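Local atomic coordinates of CheC domain protein (Shewanella loihica PV-4, PDB entry 3IIC), a protein that probably works in chemotaxis signalling as a CheX-like relative of the CheC-type phosphatases, which remove the phosphoryl group from the response regulator CheY. Residues N3-P9 and L104-Y110; P9-L14 and V97-A101; E64-L68 and P79-D83. All coordinates share one frame; numbering follows the deposited sequence.

Contact 1 of 3, residues N3-P9 and L104-Y110; sequences NVDFINP and LLSDKGY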
ATOM      1  N   ASN A   3      -7.999  10.371 -18.119  1.00 56.54           N
ATOM      2  CA  ASN A   3      -9.393  10.303 -18.561  1.00 55.52           C
ATOM      3  C   ASN A   3     -10.395  10.412 -17.402  1.00 54.53           C
ATOM      4  O   ASN A   3     -10.304   9.665 -16.409  1.00 54.01           O
ATOM      5  CB  ASN A   3      -9.699   8.985 -19.322  1.00 55.51           C
ATOM      6  CG  ASN A   3      -9.328   9.027 -20.806  1.00 56.57           C
ATOM      7  OD1 ASN A   3      -9.088  10.089 -21.401  1.00 57.12           O
ATOM      8  ND2 ASN A   3      -9.332   7.853 -21.426  1.00 56.63           N
ATOM      9  N   VAL A   4     -11.348  11.335 -17.554  1.00 53.00           N
ATOM     10  CA  VAL A   4     -12.464  11.513 -16.602  1.00 51.84           C
ATOM     11  C   VAL A   4     -13.384  10.257 -16.630  1.00 50.53           C
ATOM     12  O   VAL A   4     -14.032   9.943 -15.640  1.00 49.77           O
ATOM     13  CB  VAL A   4     -13.236  12.854 -16.913  1.00 51.77           C
ATOM     14  CG1 VAL A   4     -14.473  13.031 -16.051  1.00 52.27           C
ATOM     15  CG2 VAL A   4     -12.304  14.045 -16.724  1.00 51.75           C
ATOM     16  N   ASP A   5     -13.421   9.550 -17.771  1.00 49.22           N
ATOM     17  CA  ASP A   5     -14.183   8.292 -17.926  1.00 48.26           C
ATOM     18  C   ASP A   5     -13.574   7.150 -17.126  1.00 46.88           C
ATOM     19  O   ASP A   5     -14.277   6.202 -16.784  1.00 45.18           O
ATOM     20  CB  ASP A   5     -14.234   7.835 -19.386  1.00 48.39           C
ATOM     21  CG  ASP A   5     -14.835   8.869 -20.294  1.00 49.30           C
ATOM     22  OD1 ASP A   5     -15.905   9.406 -19.946  1.00 51.24           O
ATOM     23  OD2 ASP A   5     -14.231   9.154 -21.345  1.00 49.84           O
ATOM     24  N   PHE A   6     -12.258   7.218 -16.938  1.00 45.88           N
ATOM     25  CA  PHE A   6     -11.523   6.259 -16.148  1.00 45.70           C
ATOM     26  C   PHE A   6     -11.623   6.591 -14.653  1.00 45.00           C
ATOM     27  O   PHE A   6     -11.875   5.697 -13.837  1.00 45.45           O
ATOM     28  CB  PHE A   6     -10.059   6.210 -16.580  1.00 45.63           C
ATOM     29  CG  PHE A   6      -9.322   5.073 -15.979  1.00 46.87           C
ATOM     30  CD1 PHE A   6      -8.557   5.239 -14.814  1.00 46.36           C
ATOM     31  CD2 PHE A   6      -9.467   3.797 -16.522  1.00 48.11           C
ATOM     32  CE1 PHE A   6      -7.897   4.148 -14.230  1.00 46.42           C
ATOM     33  CE2 PHE A   6      -8.816   2.693 -15.952  1.00 47.46           C
ATOM     34  CZ  PHE A   6      -8.029   2.872 -14.796  1.00 47.00           C
ATOM     35  N   ILE A   7     -11.405   7.862 -14.304  1.00 44.11           N
ATOM     36  CA  ILE A   7     -11.436   8.325 -12.906  1.00 43.58           C
ATOM     37  C   ILE A   7     -12.826   8.263 -12.263  1.00 42.79           C
ATOM     38  O   ILE A   7     -12.949   7.754 -11.160  1.00 42.04           O
ATOM     39  CB  ILE A   7     -10.894   9.778 -12.756  1.00 43.89           C
ATOM     40  CG1 ILE A   7      -9.402   9.840 -13.123  1.00 44.81           C
ATOM     41  CG2 ILE A   7     -11.096  10.309 -11.322  1.00 42.08           C
ATOM     42  CD1 ILE A   7      -8.813  11.233 -13.041  1.00 45.58           C
ATOM     43  N   ASN A   8     -13.845   8.787 -12.945  1.00 41.83           N
ATOM     44  CA  ASN A   8     -15.221   8.842 -12.384  1.00 41.41           C
ATOM     45  C   ASN A   8     -15.798   7.570 -11.725  1.00 40.58           C
ATOM     46  O   ASN A   8     -16.385   7.693 -10.666  1.00 39.91           O
ATOM     47  CB  ASN A   8     -16.239   9.466 -13.375  1.00 41.03           C
ATOM     48  CG  ASN A   8     -16.121  11.000 -13.481  1.00 41.24           C
ATOM     49  OD1 ASN A   8     -15.380  11.645 -12.754  1.00 41.26           O
ATOM     50  ND2 ASN A   8     -16.879  11.574 -14.394  1.00 42.21           N
ATOM     51  N   PRO A   9     -15.655   6.376 -12.355  1.00 40.11           N
ATOM     52  CA  PRO A   9     -16.100   5.109 -11.749  1.00 39.66           C
ATOM     53  C   PRO A   9     -15.530   4.850 -10.335  1.00 38.94           C
ATOM     54  O   PRO A   9     -16.254   4.360  -9.490  1.00 38.27           O
ATOM     55  CB  PRO A   9     -15.619   4.060 -12.746  1.00 39.64           C
ATOM     56  CG  PRO A   9     -15.763   4.773 -14.068  1.00 40.53           C
ATOM     57  CD  PRO A   9     -15.384   6.203 -13.800  1.00 40.28           C
ATOM     58  N   LEU A 104     -17.722  -1.174 -13.746  1.00 43.08           N
ATOM     59  CA  LEU A 104     -18.161  -0.017 -14.551  1.00 42.87           C
ATOM     60  C   LEU A 104     -17.202   0.212 -15.740  1.00 42.69           C
ATOM     61  O   LEU A 104     -17.637   0.471 -16.886  1.00 42.80           O
ATOM     62  CB  LEU A 104     -18.278   1.252 -13.682  1.00 42.99           C
ATOM     63  CG  LEU A 104     -19.487   1.444 -12.726  1.00 43.32           C
ATOM     64  CD1 LEU A 104     -20.013   0.148 -12.071  1.00 44.36           C
ATOM     65  CD2 LEU A 104     -19.161   2.505 -11.657  1.00 39.69           C
ATOM     66  N   LEU A 105     -15.909   0.079 -15.449  1.00 42.17           N
ATOM     67  CA  LEU A 105     -14.822   0.227 -16.418  1.00 41.76           C
ATOM     68  C   LEU A 105     -14.712  -0.920 -17.440  1.00 41.97           C
ATOM     69  O   LEU A 105     -14.208  -0.691 -18.548  1.00 41.17           O
ATOM     70  CB  LEU A 105     -13.494   0.429 -15.671  1.00 42.03           C
ATOM     71  CG  LEU A 105     -13.406   1.746 -14.874  1.00 41.33           C
ATOM     72  CD1 LEU A 105     -12.374   1.687 -13.743  1.00 38.55           C
ATOM     73  CD2 LEU A 105     -13.136   2.904 -15.832  1.00 38.39           C
ATOM     74  N   SER A 106     -15.149  -2.137 -17.073  1.00 42.06           N
ATOM     75  CA  SER A 106     -15.140  -3.287 -17.995  0.50 42.03           C
ATOM     76  C   SER A 106     -16.128  -3.061 -19.140  1.00 42.23           C
ATOM     77  O   SER A 106     -15.840  -3.412 -20.273  1.00 41.83           O
ATOM     78  CB  SER A 106     -15.475  -4.595 -17.276  0.50 41.91           C
ATOM     79  OG  SER A 106     -16.809  -4.591 -16.803  0.50 41.61           O
ATOM     80  N   ASP A 107     -17.282  -2.466 -18.823  1.00 42.71           N
ATOM     81  CA  ASP A 107     -18.325  -2.143 -19.821  1.00 43.44           C
ATOM     82  C   ASP A 107     -17.819  -1.108 -20.826  1.00 43.31           C
ATOM     83  O   ASP A 107     -18.177  -1.172 -22.000  1.00 43.97           O
ATOM     84  CB  ASP A 107     -19.603  -1.610 -19.159  1.00 43.73           C
ATOM     85  CG  ASP A 107     -20.144  -2.537 -18.069  1.00 43.96           C
ATOM     86  OD1 ASP A 107     -20.019  -3.778 -18.190  1.00 43.41           O
ATOM     87  OD2 ASP A 107     -20.695  -2.000 -17.091  1.00 45.09           O
ATOM     88  N   LYS A 108     -17.001  -0.168 -20.349  1.00 43.41           N
ATOM     89  CA  LYS A 108     -16.359   0.851 -21.183  1.00 43.72           C
ATOM     90  C   LYS A 108     -15.120   0.358 -21.979  1.00 43.97           C
ATOM     91  O   LYS A 108     -14.626   1.098 -22.838  1.00 43.46           O
ATOM     92  CB  LYS A 108     -15.956   2.082 -20.348  1.00 43.62           C
ATOM     93  CG  LYS A 108     -17.112   2.922 -19.801  1.00 44.40           C
ATOM     94  CD  LYS A 108     -16.535   4.160 -19.076  1.00 45.92           C
ATOM     95  CE  LYS A 108     -17.561   4.905 -18.222  1.00 46.23           C
ATOM     96  NZ  LYS A 108     -16.901   5.799 -17.217  1.00 45.30           N
ATOM     97  N   GLY A 109     -14.616  -0.854 -21.694  1.00 44.23           N
ATOM     98  CA  GLY A 109     -13.422  -1.416 -22.369  1.00 44.30           C
ATOM     99  C   GLY A 109     -12.122  -1.428 -21.557  1.00 44.45           C
ATOM    100  O   GLY A 109     -11.138  -2.049 -21.987  1.00 45.00           O
ATOM    101  N   TYR A 110     -12.088  -0.730 -20.420  1.00 44.08           N
ATOM    102  CA  TYR A 110     -10.900  -0.710 -19.548  1.00 44.27           C
ATOM    103  C   TYR A 110     -10.943  -1.978 -18.695  1.00 43.41           C
ATOM    104  O   TYR A 110     -11.899  -2.181 -17.972  1.00 44.12           O
ATOM    105  CB  TYR A 110     -10.873   0.539 -18.657  1.00 44.26           C
ATOM    106  CG  TYR A 110     -10.824   1.876 -19.390  1.00 47.17           C
ATOM    107  CD1 TYR A 110      -9.595   2.472 -19.735  1.00 48.67           C
ATOM    108  CD2 TYR A 110     -12.010   2.563 -19.736  1.00 49.15           C
ATOM    109  CE1 TYR A 110      -9.549   3.717 -20.391  1.00 48.11           C
ATOM    110  CE2 TYR A 110     -11.965   3.809 -20.398  1.00 49.00           C
ATOM    111  CZ  TYR A 110     -10.732   4.371 -20.710  1.00 49.15           C
ATOM    112  OH  TYR A 110     -10.685   5.578 -21.355  1.00 50.48           O
TER
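P9 fits its ring into a hollow formed by L104, L105 and K108 at the end of helix 84-107. Its CB meets L104 CB at 4.0 Å, and its CG rests 3.7 Å from L105 CD2. Having no N-H, proline leaves D5 O without its usual helical partner, and K108 fills the vacancy: its extended chain carries NZ to 2.7 Å from D5 O, in the carbonyl plane and on a lone pair. L105 is the branched bump between, its CD2 pressed against D5 O and, at 3.7 Å, F6 O. The F6 ring is swung toward Y110 by a CG anti to the backbone N (chi1 -169°). It gives its edge to the Y110 face in an offset edge-to-face pair, CD2 lying 3.5 Å from Y110 CD1 and the planes 66° apart. At the edge of the Y110 ring, N3 ND2 approaches Y110 OH at 2.6 Å, a weak bond bent to 129°. The turn at G109 is a Schellman motif; its positive phi would press a CB against the carbonyl O before it, so glycine suits the place. The motif closes helix 84-107 beside the first turns of helix 4-22 in the CheC-like fold.

Contact 2 of 3, residues P9-L14 and V97-A101; sequences PFLDSL and VTGGA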
ATOM      1  N   PRO A   9     -15.655   6.376 -12.355  1.00 40.11           N
ATOM      2  CA  PRO A   9     -16.100   5.109 -11.749  1.00 39.66           C
ATOM      3  C   PRO A   9     -15.530   4.850 -10.335  1.00 38.94           C
ATOM      4  O   PRO A   9     -16.254   4.360  -9.490  1.00 38.27           O
ATOM      5  CB  PRO A   9     -15.619   4.060 -12.746  1.00 39.64           C
ATOM      6  CG  PRO A   9     -15.763   4.773 -14.068  1.00 40.53           C
ATOM      7  CD  PRO A   9     -15.384   6.203 -13.800  1.00 40.28           C
ATOM      8  N   PHE A  10     -14.271   5.213 -10.096  1.00 38.28           N
ATOM      9  CA  PHE A  10     -13.661   5.091  -8.759  1.00 38.43           C
ATOM     10  C   PHE A  10     -14.309   6.056  -7.761  1.00 38.00           C
ATOM     11  O   PHE A  10     -14.594   5.672  -6.642  1.00 37.19           O
ATOM     12  CB  PHE A  10     -12.146   5.324  -8.799  1.00 38.05           C
ATOM     13  CG  PHE A  10     -11.389   4.267  -9.550  1.00 38.65           C
ATOM     14  CD1 PHE A  10     -11.085   3.037  -8.949  1.00 38.28           C
ATOM     15  CD2 PHE A  10     -10.980   4.488 -10.868  1.00 38.05           C
ATOM     16  CE1 PHE A  10     -10.390   2.053  -9.649  1.00 38.90           C
ATOM     17  CE2 PHE A  10     -10.270   3.521 -11.567  1.00 38.28           C
ATOM     18  CZ  PHE A  10      -9.978   2.293 -10.976  1.00 38.51           C
ATOM     19  N   LEU A  11     -14.566   7.289  -8.193  1.00 38.47           N
ATOM     20  CA  LEU A  11     -15.193   8.322  -7.330  1.00 38.37           C
ATOM     21  C   LEU A  11     -16.652   7.963  -6.965  1.00 38.29           C
ATOM     22  O   LEU A  11     -17.047   8.036  -5.796  1.00 37.29           O
ATOM     23  CB  LEU A  11     -15.111   9.713  -7.994  1.00 38.25           C
ATOM     24  CG  LEU A  11     -13.705  10.241  -8.367  1.00 38.25           C
ATOM     25  CD1 LEU A  11     -13.807  11.706  -8.811  1.00 36.74           C
ATOM     26  CD2 LEU A  11     -12.643  10.088  -7.225  1.00 36.14           C
ATOM     27  N   ASP A  12     -17.420   7.558  -7.978  1.00 37.91           N
ATOM     28  CA  ASP A  12     -18.801   7.114  -7.800  1.00 38.02           C
ATOM     29  C   ASP A  12     -18.924   5.887  -6.846  1.00 38.03           C
ATOM     30  O   ASP A  12     -19.864   5.821  -6.078  1.00 37.37           O
ATOM     31  CB  ASP A  12     -19.424   6.714  -9.138  1.00 38.06           C
ATOM     32  CG  ASP A  12     -19.614   7.884 -10.124  1.00 37.85           C
ATOM     33  OD1 ASP A  12     -19.629   9.084  -9.753  1.00 34.48           O
ATOM     34  OD2 ASP A  12     -19.779   7.552 -11.318  1.00 41.22           O
ATOM     35  N   SER A  13     -18.002   4.925  -6.949  1.00 38.19           N
ATOM     36  CA  SER A  13     -18.014   3.706  -6.124  1.00 39.02           C
ATOM     37  C   SER A  13     -17.768   4.033  -4.675  1.00 39.27           C
ATOM     38  O   SER A  13     -18.380   3.408  -3.822  1.00 39.70           O
ATOM     39  CB  SER A  13     -16.966   2.670  -6.551  1.00 38.84           C
ATOM     40  OG  SER A  13     -17.151   2.291  -7.879  1.00 41.12           O
ATOM     41  N   LEU A  14     -16.830   4.961  -4.431  1.00 39.48           N
ATOM     42  CA  LEU A  14     -16.552   5.475  -3.116  1.00 40.46           C
ATOM     43  C   LEU A  14     -17.832   6.024  -2.461  1.00 40.48           C
ATOM     44  O   LEU A  14     -18.168   5.601  -1.367  1.00 40.23           O
ATOM     45  CB  LEU A  14     -15.452   6.535  -3.131  1.00 40.39           C
ATOM     46  CG  LEU A  14     -15.050   7.095  -1.747  1.00 41.45           C
ATOM     47  CD1 LEU A  14     -14.575   5.980  -0.834  1.00 39.70           C
ATOM     48  CD2 LEU A  14     -13.985   8.210  -1.872  1.00 42.45           C
ATOM     49  N   VAL A  97     -14.891  -0.597  -3.317  1.00 39.33           N
ATOM     50  CA  VAL A  97     -14.712   0.582  -4.173  1.00 39.51           C
ATOM     51  C   VAL A  97     -14.006   0.177  -5.484  1.00 39.90           C
ATOM     52  O   VAL A  97     -14.512   0.463  -6.583  1.00 40.09           O
ATOM     53  CB  VAL A  97     -13.945   1.749  -3.447  1.00 39.34           C
ATOM     54  CG1 VAL A  97     -13.558   2.844  -4.417  1.00 38.70           C
ATOM     55  CG2 VAL A  97     -14.773   2.324  -2.271  1.00 38.42           C
ATOM     56  N   THR A  98     -12.871  -0.514  -5.365  1.00 40.10           N
ATOM     57  CA  THR A  98     -12.080  -0.970  -6.528  1.00 40.06           C
ATOM     58  C   THR A  98     -12.864  -1.961  -7.444  1.00 40.33           C
ATOM     59  O   THR A  98     -12.897  -1.781  -8.672  1.00 40.49           O
ATOM     60  CB  THR A  98     -10.718  -1.591  -6.091  1.00 39.75           C
ATOM     61  OG1 THR A  98     -10.148  -0.774  -5.070  1.00 41.36           O
ATOM     62  CG2 THR A  98      -9.757  -1.658  -7.257  1.00 36.48           C
ATOM     63  N   GLY A  99     -13.497  -2.968  -6.840  1.00 40.45           N
ATOM     64  CA  GLY A  99     -14.328  -3.954  -7.555  1.00 40.58           C
ATOM     65  C   GLY A  99     -15.511  -3.299  -8.247  1.00 41.09           C
ATOM     66  O   GLY A  99     -15.836  -3.653  -9.390  1.00 40.92           O
ATOM     67  N   GLY A 100     -16.141  -2.331  -7.572  1.00 41.14           N
ATOM     68  CA  GLY A 100     -17.236  -1.543  -8.152  1.00 41.51           C
ATOM     69  C   GLY A 100     -16.774  -0.752  -9.385  1.00 42.17           C
ATOM     70  O   GLY A 100     -17.477  -0.705 -10.387  1.00 42.37           O
ATOM     71  N   ALA A 101     -15.596  -0.125  -9.291  1.00 42.57           N
ATOM     72  CA  ALA A 101     -14.993   0.603 -10.423  1.00 42.69           C
ATOM     73  C   ALA A 101     -14.580  -0.373 -11.554  1.00 42.86           C
ATOM     74  O   ALA A 101     -14.818  -0.080 -12.735  1.00 42.63           O
ATOM     75  CB  ALA A 101     -13.794   1.447  -9.956  1.00 42.32           C
TER
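A close crossing of two helices, made possible by the small residues S13, G100 and A101, joins helix 4-22 to helix 84-107. The axes of the two short segments come within 8.1 Å and run at 130° to each other. S13 faces the partner helix with its CB 3.3 Å from V97 O. Its hydroxyl, with OG beside the backbone N (chi1 -58°), turns back to its own helix and donates to P9 O, OG to O 2.8 Å, so a buried polar side chain is satisfied without help from the other helix. P9 O also accepts from S13 N, the two donors arriving from opposite faces of its plane. S13 OG does come near A101 N, but at a poor angle, and that N-H serves V97 O instead. Glycine suits position 100 because its bare CA leaves room for S13 OG. Beside it, the A101 methyl sits over one face of F10: CB is 3.6 Å from the ring centroid, 25° off the normal, and only 3.3 Å from F10 CD1, a snug CH-pi contact. V97 lays both branches on the F10-L14 turn, CG1 3.7 Å from F10 O and CG2 3.7 Å from L14 CA, so its beta-branch covers backbone at both ends of that turn. Below the crossing lies the antiparallel sheet: F10 reaches L58, M49 and I151, L14 packs on I60 and I149, V97 shares I60, and T98 meets I47, M49 and L58. Helix 4-22 thus bears on strands 43-51, 54-62 and 147-154, and V97 and T98 on the first two.

Contact 3 of 3, residues E64-L68 and P79-D83; sequences ETLIL and PESID
L68 is the tightly packed part of this contact, its forked end pushed into the bend of loop 79-83. CD2 lies 4.1 Å from P79 CB and 3.6 Å from S81 O, while CD1 touches the backbone of E80, 3.7 Å from its carbonyl C. With CG beside the backbone N (chi1 -59°), leucine splays both methyls against the loop, and the stiff ring of P79 backs CD2. Next to it, I82 stretches its CD1 to I67 CG2 at 4.2 Å, the two chains meeting at about a right angle; V86 and V43 continue this apolar patch. The other side is looser. E64 lays its extended chain across I82, CB 4.0 Å from I82 CD1, and carries its carboxylate out to the edge of the contact, where OE1 stands 3.6 Å from E80 O without a bond; E80 and S81 are exposed, their side chains starting away from helix 64-68. An alanine here would keep the CB contact with I82 CD1 but would probably leave I82 CG1 without the E64 CG that lies against it. Methyls and methylenes therefore hold helix 64-75 to the loop, and no polar bond between the two segments sets their spacing or fixes the E64 carboxylate.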
ATOM      1  N   GLU A  64      -9.143   9.860  11.614  1.00 35.21           N
ATOM      2  CA  GLU A  64      -9.690   8.983  12.646  1.00 35.29           C
ATOM      3  C   GLU A  64     -11.167   9.267  12.985  1.00 34.97           C
ATOM      4  O   GLU A  64     -11.965   8.341  13.027  1.00 35.94           O
ATOM      5  CB  GLU A  64      -8.825   9.021  13.934  1.00 35.83           C
ATOM      6  CG  GLU A  64      -9.415   8.152  15.068  1.00 36.22           C
ATOM      7  CD  GLU A  64      -8.508   7.987  16.268  1.00 38.27           C
ATOM      8  OE1 GLU A  64      -9.000   8.189  17.384  1.00 42.56           O
ATOM      9  OE2 GLU A  64      -7.330   7.641  16.116  1.00 41.26           O
ATOM     10  N   THR A  65     -11.531  10.529  13.214  1.00 34.88           N
ATOM     11  CA  THR A  65     -12.915  10.886  13.602  1.00 34.43           C
ATOM     12  C   THR A  65     -13.956  10.435  12.567  1.00 34.22           C
ATOM     13  O   THR A  65     -15.040  10.012  12.936  1.00 34.52           O
ATOM     14  CB  THR A  65     -13.095  12.401  13.884  1.00 34.15           C
ATOM     15  OG1 THR A  65     -12.628  13.128  12.748  1.00 36.13           O
ATOM     16  CG2 THR A  65     -12.323  12.855  15.134  1.00 32.22           C
ATOM     17  N   LEU A  66     -13.600  10.490  11.284  1.00 34.60           N
ATOM     18  CA  LEU A  66     -14.498  10.084  10.207  1.00 34.29           C
ATOM     19  C   LEU A  66     -14.733   8.574  10.184  1.00 34.10           C
ATOM     20  O   LEU A  66     -15.877   8.150  10.115  1.00 33.84           O
ATOM     21  CB  LEU A  66     -13.983  10.565   8.833  1.00 34.17           C
ATOM     22  CG  LEU A  66     -14.797  10.104   7.602  1.00 34.48           C
ATOM     23  CD1 LEU A  66     -16.318  10.399   7.738  1.00 32.96           C
ATOM     24  CD2 LEU A  66     -14.208  10.662   6.300  1.00 33.74           C
ATOM     25  N   ILE A  67     -13.662   7.779  10.218  1.00 34.39           N
ATOM     26  CA  ILE A  67     -13.790   6.320  10.162  1.00 34.35           C
ATOM     27  C   ILE A  67     -14.450   5.758  11.406  1.00 34.81           C
ATOM     28  O   ILE A  67     -15.206   4.795  11.294  1.00 35.16           O
ATOM     29  CB  ILE A  67     -12.440   5.587   9.843  1.00 35.06           C
ATOM     30  CG1 ILE A  67     -12.700   4.146   9.398  1.00 34.52           C
ATOM     31  CG2 ILE A  67     -11.429   5.697  11.021  1.00 34.33           C
ATOM     32  CD1 ILE A  67     -13.578   4.021   8.126  1.00 33.64           C
ATOM     33  N   LEU A  68     -14.184   6.358  12.576  1.00 34.86           N
ATOM     34  CA  LEU A  68     -14.864   5.942  13.820  1.00 35.06           C
ATOM     35  C   LEU A  68     -16.369   6.302  13.799  1.00 35.11           C
ATOM     36  O   LEU A  68     -17.161   5.570  14.355  1.00 34.85           O
ATOM     37  CB  LEU A  68     -14.119   6.442  15.093  1.00 34.70           C
ATOM     38  CG  LEU A  68     -12.649   5.963  15.253  1.00 33.39           C
ATOM     39  CD1 LEU A  68     -12.018   6.377  16.621  1.00 31.17           C
ATOM     40  CD2 LEU A  68     -12.545   4.451  15.075  1.00 32.64           C
ATOM     41  N   PRO A  79     -15.650   2.977  18.358  1.00 49.53           N
ATOM     42  CA  PRO A  79     -14.541   2.200  18.971  1.00 49.61           C
ATOM     43  C   PRO A  79     -13.442   2.901  19.812  1.00 49.36           C
ATOM     44  O   PRO A  79     -12.551   2.185  20.292  1.00 49.64           O
ATOM     45  CB  PRO A  79     -13.849   1.576  17.747  1.00 49.58           C
ATOM     46  CG  PRO A  79     -14.928   1.402  16.792  1.00 49.72           C
ATOM     47  CD  PRO A  79     -15.819   2.599  16.942  1.00 49.39           C
ATOM     48  N   GLU A  80     -13.442   4.236  19.949  1.00 48.58           N
ATOM     49  CA  GLU A  80     -12.386   5.010  20.701  1.00 48.44           C
ATOM     50  C   GLU A  80     -11.030   5.177  20.009  1.00 47.49           C
ATOM     51  O   GLU A  80     -10.459   6.268  20.094  1.00 47.34           O
ATOM     52  CB  GLU A  80     -12.155   4.566  22.170  1.00 48.91           C
ATOM     53  CG  GLU A  80     -13.090   5.205  23.190  1.00 50.16           C
ATOM     54  CD  GLU A  80     -12.740   4.788  24.604  1.00 52.44           C
ATOM     55  OE1 GLU A  80     -12.680   3.564  24.862  1.00 53.76           O
ATOM     56  OE2 GLU A  80     -12.543   5.677  25.469  1.00 54.36           O
ATOM     57  N   SER A  81     -10.494   4.099  19.414  1.00 46.64           N
ATOM     58  CA  SER A  81      -9.261   4.145  18.591  1.00 45.87           C
ATOM     59  C   SER A  81      -9.408   3.254  17.352  1.00 45.09           C
ATOM     60  O   SER A  81     -10.378   2.502  17.224  1.00 45.60           O
ATOM     61  CB  SER A  81      -8.034   3.688  19.389  1.00 45.95           C
ATOM     62  OG  SER A  81      -7.957   2.273  19.461  1.00 45.49           O
ATOM     63  N   ILE A  82      -8.412   3.309  16.477  1.00 43.92           N
ATOM     64  CA  ILE A  82      -8.405   2.516  15.249  1.00 43.23           C
ATOM     65  C   ILE A  82      -7.796   1.157  15.585  1.00 42.79           C
ATOM     66  O   ILE A  82      -6.604   1.065  15.816  1.00 42.95           O
ATOM     67  CB  ILE A  82      -7.668   3.240  14.109  1.00 42.56           C
ATOM     68  CG1 ILE A  82      -8.445   4.494  13.719  1.00 40.93           C
ATOM     69  CG2 ILE A  82      -7.504   2.326  12.894  1.00 42.91           C
ATOM     70  CD1 ILE A  82      -7.671   5.409  12.789  1.00 41.47           C
ATOM     71  N   ASP A  83      -8.641   0.123  15.595  1.00 42.30           N
ATOM     72  CA  ASP A  83      -8.254  -1.250  15.939  1.00 42.09           C
ATOM     73  C   ASP A  83      -8.419  -2.173  14.740  1.00 42.06           C
ATOM     74  O   ASP A  83      -8.595  -1.705  13.607  1.00 42.50           O
ATOM     75  CB  ASP A  83      -9.015  -1.731  17.214  1.00 41.39           C
ATOM     76  CG  ASP A  83     -10.523  -1.692  17.077  1.00 41.50           C
ATOM     77  OD1 ASP A  83     -11.093  -1.523  15.958  1.00 38.12           O
ATOM     78  OD2 ASP A  83     -11.154  -1.805  18.144  1.00 40.33           O
TER

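Helix 4-22 opens the chain, and its first turns pack against the far end of helix 84-107, where contact 1 closes the longest loop of the three. Contact 2 shares P9 with it and closes a slightly shorter loop nested inside, one step further along helix 4-22 and further back along the partner. The two touch, L105 CD1 lying 3.5 Å from F10 CE2, and act as one seam between the helices. Contact 3 is nested within both, closing a short loop that takes in the rest of helix 64-75 and the chain leading to helix 84-107. Its centre is about 32 Å from that of contact 1; helix 84-107, which starts just after contact 3 and ends in contact 1, spans the distance.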